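PtLCIB4 H88A mutant (Phaeodactylum tricornutum, PDB 5B5Z) probably interconverts carbon dioxide and bicarbonate as a zinc-dependent beta-carbonic anhydrase of the LCIB family, deposited here as a point mutant. Local coordinates at residues A97-I102 with N230-D235. Residues are numbered along the deposited sequence; the frame is centred on the assembly and turned at random.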
loop_
_atom_site.group_PDB
_atom_site.type_symbol
_atom_site.label_atom_id
_atom_site.label_comp_id
_atom_site.label_asym_id
_atom_site.label_seq_id
_atom_site.Cartn_x
_atom_site.Cartn_y
_atom_site.Cartn_z
ATOM N N ALA A 97 13.512 -4.924 1.757
ATOM C CA ALA A 97 13.529 -3.466 1.772
ATOM C C ALA A 97 13.194 -2.944 3.161
ATOM O O ALA A 97 13.825 -2.027 3.688
ATOM C CB ALA A 97 12.541 -2.921 0.750
ATOM N N MET A 98 12.176 -3.543 3.748
ATOM C CA MET A 98 11.765 -3.185 5.084
ATOM C C MET A 98 12.900 -3.470 6.082
ATOM O O MET A 98 13.240 -2.617 6.899
ATOM C CB MET A 98 10.477 -3.954 5.429
ATOM C CG MET A 98 9.846 -3.571 6.729
ATOM S SD MET A 98 10.713 -4.399 8.065
ATOM C CE MET A 98 10.437 -6.126 7.654
ATOM N N ALA A 99 13.468 -4.670 6.028
ATOM C CA ALA A 99 14.486 -5.080 6.990
ATOM C C ALA A 99 15.693 -4.159 6.919
ATOM O O ALA A 99 16.288 -3.824 7.948
ATOM C CB ALA A 99 14.893 -6.525 6.752
ATOM N N GLY A 100 16.021 -3.715 5.709
ATOM C CA GLY A 100 17.137 -2.808 5.498
ATOM C C GLY A 100 16.932 -1.391 6.011
ATOM O O GLY A 100 17.842 -0.573 5.941
ATOM N N ALA A 101 15.734 -1.100 6.509
ATOM C CA ALA A 101 15.398 0.204 7.062
ATOM C C ALA A 101 15.141 0.160 8.571
ATOM O O ALA A 101 14.814 1.179 9.177
ATOM C CB ALA A 101 14.183 0.768 6.348
ATOM N N ILE A 102 15.250 -1.021 9.171
ATOM C CA ILE A 102 15.083 -1.149 10.614
ATOM C C ILE A 102 16.192 -0.357 11.307
ATOM O O ILE A 102 17.354 -0.455 10.912
ATOM C CB ILE A 102 15.114 -2.636 11.051
ATOM C CG1 ILE A 102 13.962 -3.407 10.399
ATOM C CG2 ILE A 102 15.041 -2.777 12.575
ATOM C CD1 ILE A 102 14.049 -4.919 10.612
ATOM N N ASN A 230 17.423 -13.951 6.904
ATOM C CA ASN A 230 18.774 -13.417 6.742
ATOM C C ASN A 230 18.885 -11.894 6.890
ATOM O O ASN A 230 19.887 -11.386 7.391
ATOM C CB ASN A 230 19.316 -13.835 5.369
ATOM C CG ASN A 230 18.253 -13.788 4.288
ATOM O OD1 ASN A 230 17.334 -14.604 4.272
ATOM N ND2 ASN A 230 18.371 -12.818 3.379
ATOM N N HIS A 231 17.858 -11.177 6.447
ATOM C CA HIS A 231 17.916 -9.721 6.356
ATOM C C HIS A 231 17.872 -9.034 7.717
ATOM O O HIS A 231 18.250 -7.870 7.840
ATOM C CB HIS A 231 16.775 -9.215 5.478
ATOM C CG HIS A 231 16.874 -9.658 4.054
ATOM N ND1 HIS A 231 15.788 -10.108 3.335
ATOM C CD2 HIS A 231 17.933 -9.709 3.212
ATOM C CE1 HIS A 231 16.175 -10.423 2.110
ATOM N NE2 HIS A 231 17.471 -10.191 2.011
ATOM N N ILE A 232 17.398 -9.749 8.730
ATOM C CA ILE A 232 17.423 -9.253 10.099
ATOM C C ILE A 232 18.801 -9.515 10.698
ATOM O O ILE A 232 19.333 -10.617 10.574
ATOM C CB ILE A 232 16.348 -9.924 10.967
ATOM C CG1 ILE A 232 15.014 -9.963 10.222
ATOM C CG2 ILE A 232 16.206 -9.197 12.284
ATOM C CD1 ILE A 232 14.418 -8.600 9.982
ATOM N N ASP A 233 19.370 -8.512 11.353
ATOM C CA ASP A 233 20.754 -8.600 11.802
ATOM C C ASP A 233 20.920 -8.913 13.289
ATOM O O ASP A 233 20.723 -8.049 14.143
ATOM C CB ASP A 233 21.484 -7.296 11.467
ATOM C CG ASP A 233 21.729 -7.133 9.979
ATOM O OD1 ASP A 233 21.640 -8.144 9.246
ATOM O OD2 ASP A 233 21.991 -5.994 9.534
ATOM N N GLY A 234 21.279 -10.161 13.577
ATOM C CA GLY A 234 21.774 -10.560 14.883
ATOM C C GLY A 234 20.833 -10.441 16.064
ATOM O O GLY A 234 20.204 -11.419 16.471
ATOM N N ASP A 235 20.759 -9.245 16.634
ATOM C CA ASP A 235 19.926 -9.004 17.807
ATOM C C ASP A 235 18.509 -8.601 17.409
ATOM O O ASP A 235 17.590 -8.617 18.230
ATOM C CB ASP A 235 20.546 -7.917 18.682
ATOM C CG ASP A 235 20.659 -6.587 17.959
ATOM O OD1 ASP A 235 21.177 -6.570 16.818
ATOM O OD2 ASP A 235 20.223 -5.562 18.526
#
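Ala101 N donates to Met98 O at 2.9 Å, next to Ala99, which meets His231 across the contact. A type I beta turn from Ala99 to Ile102 follows. It is closed by Ile102 N and Ala99 O at 3.2 Å. No hydrogen bond joins the two segments, and the contact is apolar. The methyl of Ala99 points at the loop and sits against the base of His231, with its CB 3.5 Å from His231 CB and 3.8 Å from His231 O. Beyond CB the side chain of His231 turns aside, and the imidazole does not touch Ala99. Ile232 reaches in with its CG1 branch, and its CD1 lies 3.9 Å from Ala99 CB. The same methyl meets Ile102 CD1 tip to tip at 3.8 Å. The two isoleucines approach at about a right angle. Ile102 is extended (chi2 171°), whereas in Ile232 rotation about CB-CG1 (chi2 -66°) folds CD1 back, where it meets both partners. Helix 91-99 belongs to a beta-alpha-beta crossover from strand 79-80 to strand 107-117, and helix 205-228 leads on to strand 238-247. The contact therefore joins two helix-to-strand connections, at the starts of neighbouring parallel strands. The zinc ligand His115 is near the other end of strand 107-117. On the sheet side of the turn, Met98 and Ile102 pack on Leu53 and Cys108. Ile102 O accepts a hydrogen bond from Arg132 NH1 of the second subunit, and Ala101 packs on Arg129 of that subunit, so the turn also lies at the dimer interface.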